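Local coordinates for Bcl10-interacting CARD protein (Homo sapiens, PDB 4FH0), which associates with BCL10 through its caspase recruitment domain, the part described here, and helps inhibit BCL10-induced activation of NF-kappa-B, at residues Q5-R10 with E80-L85; D9-D14 with H69-G74. The protein carries 2 engineered substitutions. One frame throughout, in Å; residues are numbered along the deposited sequence.

Interaction 1. Residues Q5-R10 with E80-L85; sequences QTYCDR and EFYRAL. With SO4 (sulfate ion), chain C.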
loop_
_atom_site.group_PDB
_atom_site.type_symbol
_atom_site.label_atom_id
_atom_site.label_comp_id
_atom_site.label_asym_id
_atom_site.label_seq_id
_atom_site.Cartn_x
_atom_site.Cartn_y
_atom_site.Cartn_z
ATOM N N GLN A 5 -17.518 -3.191 -6.015
ATOM C CA GLN A 5 -16.837 -2.167 -5.227
ATOM C C GLN A 5 -15.811 -1.416 -6.073
ATOM O O GLN A 5 -15.147 -2.022 -6.910
ATOM C CB GLN A 5 -16.062 -2.808 -4.075
ATOM C CG GLN A 5 -16.885 -3.402 -2.963
ATOM C CD GLN A 5 -16.005 -3.957 -1.858
ATOM O OE1 GLN A 5 -15.445 -5.049 -1.983
ATOM N NE2 GLN A 5 -15.861 -3.196 -0.774
ATOM N N THR A 6 -15.637 -0.116 -5.847
ATOM C CA THR A 6 -14.527 0.583 -6.496
ATOM C C THR A 6 -13.247 0.170 -5.776
ATOM O O THR A 6 -13.306 -0.348 -4.672
ATOM C CB THR A 6 -14.677 2.108 -6.411
ATOM O OG1 THR A 6 -14.475 2.543 -5.062
ATOM C CG2 THR A 6 -16.048 2.558 -6.912
ATOM N N TYR A 7 -12.084 0.370 -6.387
ATOM C CA TYR A 7 -10.854 0.062 -5.677
ATOM C C TYR A 7 -10.690 0.887 -4.416
ATOM O O TYR A 7 -10.094 0.404 -3.469
ATOM C CB TYR A 7 -9.628 0.252 -6.557
ATOM C CG TYR A 7 -9.374 -0.915 -7.457
ATOM C CD1 TYR A 7 -8.789 -2.064 -6.961
ATOM C CD2 TYR A 7 -9.691 -0.867 -8.794
ATOM C CE1 TYR A 7 -8.536 -3.125 -7.734
ATOM C CE2 TYR A 7 -9.434 -1.957 -9.619
ATOM C CZ TYR A 7 -8.854 -3.090 -9.063
ATOM O OH TYR A 7 -8.568 -4.191 -9.826
ATOM N N CYS A 8 -11.155 2.133 -4.397
ATOM C CA CYS A 8 -11.154 2.988 -3.194
ATOM C C CYS A 8 -11.983 2.354 -2.098
ATOM O O CYS A 8 -11.601 2.294 -0.942
ATOM C CB CYS A 8 -11.738 4.376 -3.477
ATOM S SG CYS A 8 -10.731 5.433 -4.522
ATOM N N ASP A 9 -13.176 1.894 -2.465
ATOM C CA ASP A 9 -14.022 1.213 -1.472
ATOM C C ASP A 9 -13.352 -0.050 -0.946
ATOM O O ASP A 9 -13.383 -0.328 0.254
ATOM C CB ASP A 9 -15.396 0.804 -2.034
ATOM C CG ASP A 9 -16.229 1.951 -2.478
ATOM O OD1 ASP A 9 -16.290 2.972 -1.763
ATOM O OD2 ASP A 9 -16.839 1.799 -3.565
ATOM N N ARG A 10 -12.714 -0.801 -1.833
ATOM C CA ARG A 10 -12.022 -2.009 -1.406
ATOM C C ARG A 10 -10.926 -1.657 -0.411
ATOM O O ARG A 10 -10.774 -2.308 0.629
ATOM C CB ARG A 10 -11.432 -2.752 -2.609
ATOM C CG ARG A 10 -12.493 -3.386 -3.484
ATOM C CD ARG A 10 -11.884 -4.220 -4.606
ATOM N NE ARG A 10 -11.111 -5.320 -4.060
ATOM C CZ ARG A 10 -10.172 -5.996 -4.710
ATOM N NH1 ARG A 10 -9.879 -5.717 -5.971
ATOM N NH2 ARG A 10 -9.528 -6.952 -4.075
ATOM N N GLU A 80 -3.520 0.676 -8.477
ATOM C CA GLU A 80 -2.103 0.376 -8.578
ATOM C C GLU A 80 -1.590 -0.255 -7.296
ATOM O O GLU A 80 -0.738 -1.132 -7.345
ATOM C CB GLU A 80 -1.306 1.633 -8.942
ATOM C CG GLU A 80 -1.644 2.187 -10.313
ATOM C CD GLU A 80 -1.300 1.228 -11.451
ATOM O OE1 GLU A 80 -0.376 0.397 -11.312
ATOM O OE2 GLU A 80 -1.954 1.318 -12.502
ATOM N N PHE A 81 -2.087 0.192 -6.149
ATOM C CA PHE A 81 -1.697 -0.432 -4.901
ATOM C C PHE A 81 -2.049 -1.920 -4.909
ATOM O O PHE A 81 -1.242 -2.750 -4.506
ATOM C CB PHE A 81 -2.341 0.254 -3.696
ATOM C CG PHE A 81 -2.101 -0.481 -2.429
ATOM C CD1 PHE A 81 -0.885 -0.385 -1.772
ATOM C CD2 PHE A 81 -3.080 -1.299 -1.899
ATOM C CE1 PHE A 81 -0.661 -1.098 -0.590
ATOM C CE2 PHE A 81 -2.836 -2.035 -0.758
ATOM C CZ PHE A 81 -1.636 -1.923 -0.094
ATOM N N TYR A 82 -3.262 -2.273 -5.340
ATOM C CA TYR A 82 -3.644 -3.684 -5.359
ATOM C C TYR A 82 -2.758 -4.489 -6.286
ATOM O O TYR A 82 -2.427 -5.631 -5.985
ATOM C CB TYR A 82 -5.115 -3.876 -5.697
ATOM C CG TYR A 82 -5.987 -3.670 -4.473
ATOM C CD1 TYR A 82 -6.557 -2.443 -4.187
ATOM C CD2 TYR A 82 -6.208 -4.700 -3.583
ATOM C CE1 TYR A 82 -7.326 -2.265 -3.051
ATOM C CE2 TYR A 82 -6.995 -4.530 -2.454
ATOM C CZ TYR A 82 -7.540 -3.315 -2.179
ATOM O OH TYR A 82 -8.296 -3.118 -1.033
ATOM N N ARG A 83 -2.365 -3.912 -7.413
ATOM C CA ARG A 83 -1.454 -4.619 -8.289
ATOM C C ARG A 83 -0.103 -4.821 -7.602
ATOM O O ARG A 83 0.478 -5.906 -7.651
ATOM C CB ARG A 83 -1.276 -3.896 -9.619
ATOM C CG ARG A 83 -0.205 -4.600 -10.475
ATOM C CD ARG A 83 -0.311 -4.226 -11.931
ATOM N NE ARG A 83 0.870 -4.605 -12.715
ATOM C CZ ARG A 83 1.933 -3.820 -12.872
ATOM N NH1 ARG A 83 1.969 -2.626 -12.289
ATOM N NH2 ARG A 83 2.956 -4.212 -13.609
ATOM N N ALA A 84 0.396 -3.796 -6.924
ATOM C CA ALA A 84 1.673 -3.901 -6.226
ATOM C C ALA A 84 1.616 -4.942 -5.114
ATOM O O ALA A 84 2.583 -5.675 -4.854
ATOM C CB ALA A 84 2.075 -2.527 -5.660
ATOM N N LEU A 85 0.484 -4.995 -4.426
ATOM C CA LEU A 85 0.271 -5.987 -3.380
ATOM C C LEU A 85 0.259 -7.402 -3.947
ATOM O O LEU A 85 0.822 -8.327 -3.364
ATOM C CB LEU A 85 -1.039 -5.697 -2.651
ATOM C CG LEU A 85 -1.308 -6.465 -1.370
ATOM C CD1 LEU A 85 -0.432 -5.977 -0.234
ATOM C CD2 LEU A 85 -2.792 -6.362 -1.002
HETATM S S SO4 C . -6.885 -7.274 -7.488
HETATM O O1 SO4 C . -7.135 -7.240 -6.044
HETATM O O2 SO4 C . -7.907 -6.490 -8.175
HETATM O O3 SO4 C . -5.545 -6.789 -7.792
HETATM O O4 SO4 C . -6.966 -8.671 -7.955
#

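Interaction 2. Residues D9-D14 with H69-G74; sequences DRLVQD and HLQRSG. With SO4 (sulfate ion), chain C.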
loop_
_atom_site.group_PDB
_atom_site.type_symbol
_atom_site.label_atom_id
_atom_site.label_comp_id
_atom_site.label_asym_id
_atom_site.label_seq_id
_atom_site.Cartn_x
_atom_site.Cartn_y
_atom_site.Cartn_z
ATOM N N ASP A 9 -13.176 1.894 -2.465
ATOM C CA ASP A 9 -14.022 1.213 -1.472
ATOM C C ASP A 9 -13.352 -0.050 -0.946
ATOM O O ASP A 9 -13.383 -0.328 0.254
ATOM C CB ASP A 9 -15.396 0.804 -2.034
ATOM C CG ASP A 9 -16.229 1.951 -2.478
ATOM O OD1 ASP A 9 -16.290 2.972 -1.763
ATOM O OD2 ASP A 9 -16.839 1.799 -3.565
ATOM N N ARG A 10 -12.714 -0.801 -1.833
ATOM C CA ARG A 10 -12.022 -2.009 -1.406
ATOM C C ARG A 10 -10.926 -1.657 -0.411
ATOM O O ARG A 10 -10.774 -2.308 0.629
ATOM C CB ARG A 10 -11.432 -2.752 -2.609
ATOM C CG ARG A 10 -12.493 -3.386 -3.484
ATOM C CD ARG A 10 -11.884 -4.220 -4.606
ATOM N NE ARG A 10 -11.111 -5.320 -4.060
ATOM C CZ ARG A 10 -10.172 -5.996 -4.710
ATOM N NH1 ARG A 10 -9.879 -5.717 -5.971
ATOM N NH2 ARG A 10 -9.528 -6.952 -4.075
ATOM N N LEU A 11 -10.150 -0.626 -0.714
ATOM C CA LEU A 11 -9.031 -0.270 0.152
ATOM C C LEU A 11 -9.515 0.162 1.531
ATOM O O LEU A 11 -8.913 -0.206 2.549
ATOM C CB LEU A 11 -8.144 0.805 -0.478
ATOM C CG LEU A 11 -6.777 0.941 0.200
ATOM C CD1 LEU A 11 -5.996 -0.378 0.166
ATOM C CD2 LEU A 11 -5.974 2.054 -0.425
ATOM N N VAL A 12 -10.588 0.944 1.573
ATOM C CA VAL A 12 -11.169 1.323 2.853
ATOM C C VAL A 12 -11.563 0.076 3.620
ATOM O O VAL A 12 -11.263 -0.047 4.807
ATOM C CB VAL A 12 -12.382 2.255 2.653
ATOM C CG1 VAL A 12 -13.243 2.342 3.933
ATOM C CG2 VAL A 12 -11.909 3.627 2.207
ATOM N N GLN A 13 -12.221 -0.858 2.944
ATOM C CA GLN A 13 -12.648 -2.091 3.594
ATOM C C GLN A 13 -11.456 -2.885 4.134
ATOM O O GLN A 13 -11.496 -3.365 5.254
ATOM C CB GLN A 13 -13.453 -2.987 2.644
ATOM C CG GLN A 13 -13.955 -4.251 3.322
ATOM C CD GLN A 13 -14.706 -5.201 2.387
ATOM O OE1 GLN A 13 -14.987 -4.876 1.230
ATOM N NE2 GLN A 13 -15.000 -6.400 2.885
ATOM N N ASP A 14 -10.398 -2.988 3.337
ATOM C CA ASP A 14 -9.249 -3.821 3.659
ATOM C C ASP A 14 -8.235 -3.196 4.603
ATOM O O ASP A 14 -7.310 -3.879 5.032
ATOM C CB ASP A 14 -8.509 -4.188 2.366
ATOM C CG ASP A 14 -9.269 -5.168 1.500
ATOM O OD1 ASP A 14 -10.137 -5.893 2.030
ATOM O OD2 ASP A 14 -8.977 -5.247 0.285
ATOM N N HIS A 69 -3.129 8.223 2.250
ATOM C CA HIS A 69 -2.666 8.883 1.048
ATOM C C HIS A 69 -3.344 8.330 -0.204
ATOM O O HIS A 69 -3.820 9.092 -1.044
ATOM C CB HIS A 69 -1.151 8.727 0.970
ATOM C CG HIS A 69 -0.544 9.315 -0.261
ATOM N ND1 HIS A 69 0.184 10.480 -0.236
ATOM C CD2 HIS A 69 -0.537 8.894 -1.545
ATOM C CE1 HIS A 69 0.604 10.758 -1.457
ATOM N NE2 HIS A 69 0.168 9.820 -2.273
ATOM N N LEU A 70 -3.409 7.004 -0.321
ATOM C CA LEU A 70 -4.007 6.382 -1.496
ATOM C C LEU A 70 -5.502 6.636 -1.545
ATOM O O LEU A 70 -6.046 6.911 -2.614
ATOM C CB LEU A 70 -3.724 4.885 -1.489
ATOM C CG LEU A 70 -2.259 4.470 -1.598
ATOM C CD1 LEU A 70 -2.110 3.020 -1.213
ATOM C CD2 LEU A 70 -1.721 4.712 -3.000
ATOM N N GLN A 71 -6.173 6.517 -0.405
ATOM C CA GLN A 71 -7.615 6.754 -0.371
ATOM C C GLN A 71 -7.963 8.168 -0.803
ATOM O O GLN A 71 -8.989 8.379 -1.484
ATOM C CB GLN A 71 -8.190 6.453 1.023
ATOM C CG GLN A 71 -8.101 4.967 1.387
ATOM C CD GLN A 71 -8.297 4.660 2.855
ATOM O OE1 GLN A 71 -8.735 5.493 3.620
ATOM N NE2 GLN A 71 -7.987 3.438 3.240
ATOM N N ARG A 72 -7.148 9.147 -0.415
ATOM C CA ARG A 72 -7.448 10.537 -0.795
ATOM C C ARG A 72 -7.106 10.831 -2.260
ATOM O O ARG A 72 -7.707 11.716 -2.886
ATOM C CB ARG A 72 -6.777 11.544 0.169
ATOM C CG ARG A 72 -5.286 11.802 0.003
ATOM C CD ARG A 72 -4.797 12.963 0.914
ATOM N NE ARG A 72 -5.047 12.699 2.335
ATOM C CZ ARG A 72 -4.167 12.182 3.197
ATOM N NH1 ARG A 72 -2.941 11.861 2.814
ATOM N NH2 ARG A 72 -4.525 11.971 4.457
ATOM N N SER A 73 -6.190 10.079 -2.823
ATOM C CA SER A 73 -5.678 10.279 -4.156
ATOM C C SER A 73 -6.477 9.615 -5.209
ATOM O O SER A 73 -6.220 9.844 -6.337
ATOM C CB SER A 73 -4.260 9.744 -4.266
ATOM O OG SER A 73 -3.394 10.428 -3.466
ATOM N N GLY A 74 -7.375 8.738 -4.878
ATOM C CA GLY A 74 -8.351 8.250 -5.828
ATOM C C GLY A 74 -8.188 6.846 -6.399
ATOM O O GLY A 74 -7.292 6.086 -6.038
HETATM S S SO4 C . -6.885 -7.274 -7.488
HETATM O O1 SO4 C . -7.135 -7.240 -6.044
HETATM O O2 SO4 C . -7.907 -6.490 -8.175
HETATM O O3 SO4 C . -5.545 -6.789 -7.792
HETATM O O4 SO4 C . -6.966 -8.671 -7.955
#

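Interaction 1. Residues Q5-R10 with E80-L85
Packing of the first CARD helix, 7-18, on helix 75-88 brings Tyr7 and Arg10 against Tyr82. The Arg10 guanidinium stacks on one face of the Tyr82 ring, its plane tilted 27° from the ring; Arg10 CZ stands 4.5 Å from the centroid of the Tyr82 ring, a cation-pi contact displaced toward the rim. A bend at chi3 (62°) folds the arginine chain back over the phenol. Arg10 CB lies 3.5 Å from Tyr82 OH, a hydroxyl whose hydrogen-bond partner is Asp14. Tyr7 meets the same ring obliquely, with its CD1 3.6 Å from Tyr82 CD1 and the planes 43° apart. A sulfate, probably from the crystallisation liquor, lies at the edge of both Tyr7 and the guanidinium: Tyr7 OH donates to its O2 over 2.9 Å, while Arg10 NH1 reaches O1 and O2 and NH2 reaches O1. His93 and Arg99 also bind the anion, and Ser98 pairs with Arg10 NE. At the start of helix 7-18, Thr6 is the N-cap: its OG1 accepts from Asp9 N at 3.0 Å, and Asp9 OD2 accepts from Thr6 N in return at 3.2 Å. These reciprocal bonds are a capping box, here opening the first helix of a CARD helical bundle.

Interaction 2. Residues D9-D14 with H69-G74
Leu11 and Leu70 meet at roughly a right angle, the CD2 methyl of Leu11 resting 3.8 Å from Leu70 CB and a little farther from Leu70 CD1. With CG swung opposite the backbone nitrogen (chi1 -165°), Leu11 sends this methyl toward helix 59-73, where it also touches Gln71 CG at 4.0 Å. The Gln71 chain runs obliquely past Leu11, extended beyond CG, and carries its amide out to Val12. There the two side chains cross nearly perpendicularly: Val12 CG2 sits 3.8 Å from Gln71 CD and 3.9 Å from Gln71 OE1, an apolar methyl laid against the amide. Gln71 NE2 comes within 3.8 Å of Leu11 O, too far for a bond. Replacing Gln71 with an alanine would probably leave Val12 CG2 without its amide neighbour and open a gap beside Leu11. The helices themselves, 7-18 and 59-73, are near-antiparallel members of the CARD bundle: the axes of segments 9-14 and 69-73 approach to 10.0 Å, with their N-to-C directions 155° apart, and Leu11 and Leu70 both continue inward onto Phe81 of helix 75-88. Near the end of 59-73, Ser73 OG donates to His69 O over 2.8 Å, one turn back. Gly74 then leaves the helix with a positive phi (105°), an angle at which a CB would press on the preceding carbonyl oxygen, and serves as N-cap of helix 75-88.

Interactions 1 and 2 have centres about 7 Å apart and share Asp9 and Arg10, so helix 7-18 is the common member. Its start faces helix 75-88 in interaction 1, and its next turn meets the end of helix 59-73 in interaction 2. These two partners follow one another in the chain, with Gly74 at their junction, and the N-terminal helix packs on both of them. A probable hydrogen bond from Gln5 NE2, in the range of interaction 1, to Gln13 OE1, in that of interaction 2, also joins the two. The redox-active disulfide of Cys8 and Cys78, when formed, ties helix 7-18 covalently to helix 75-88.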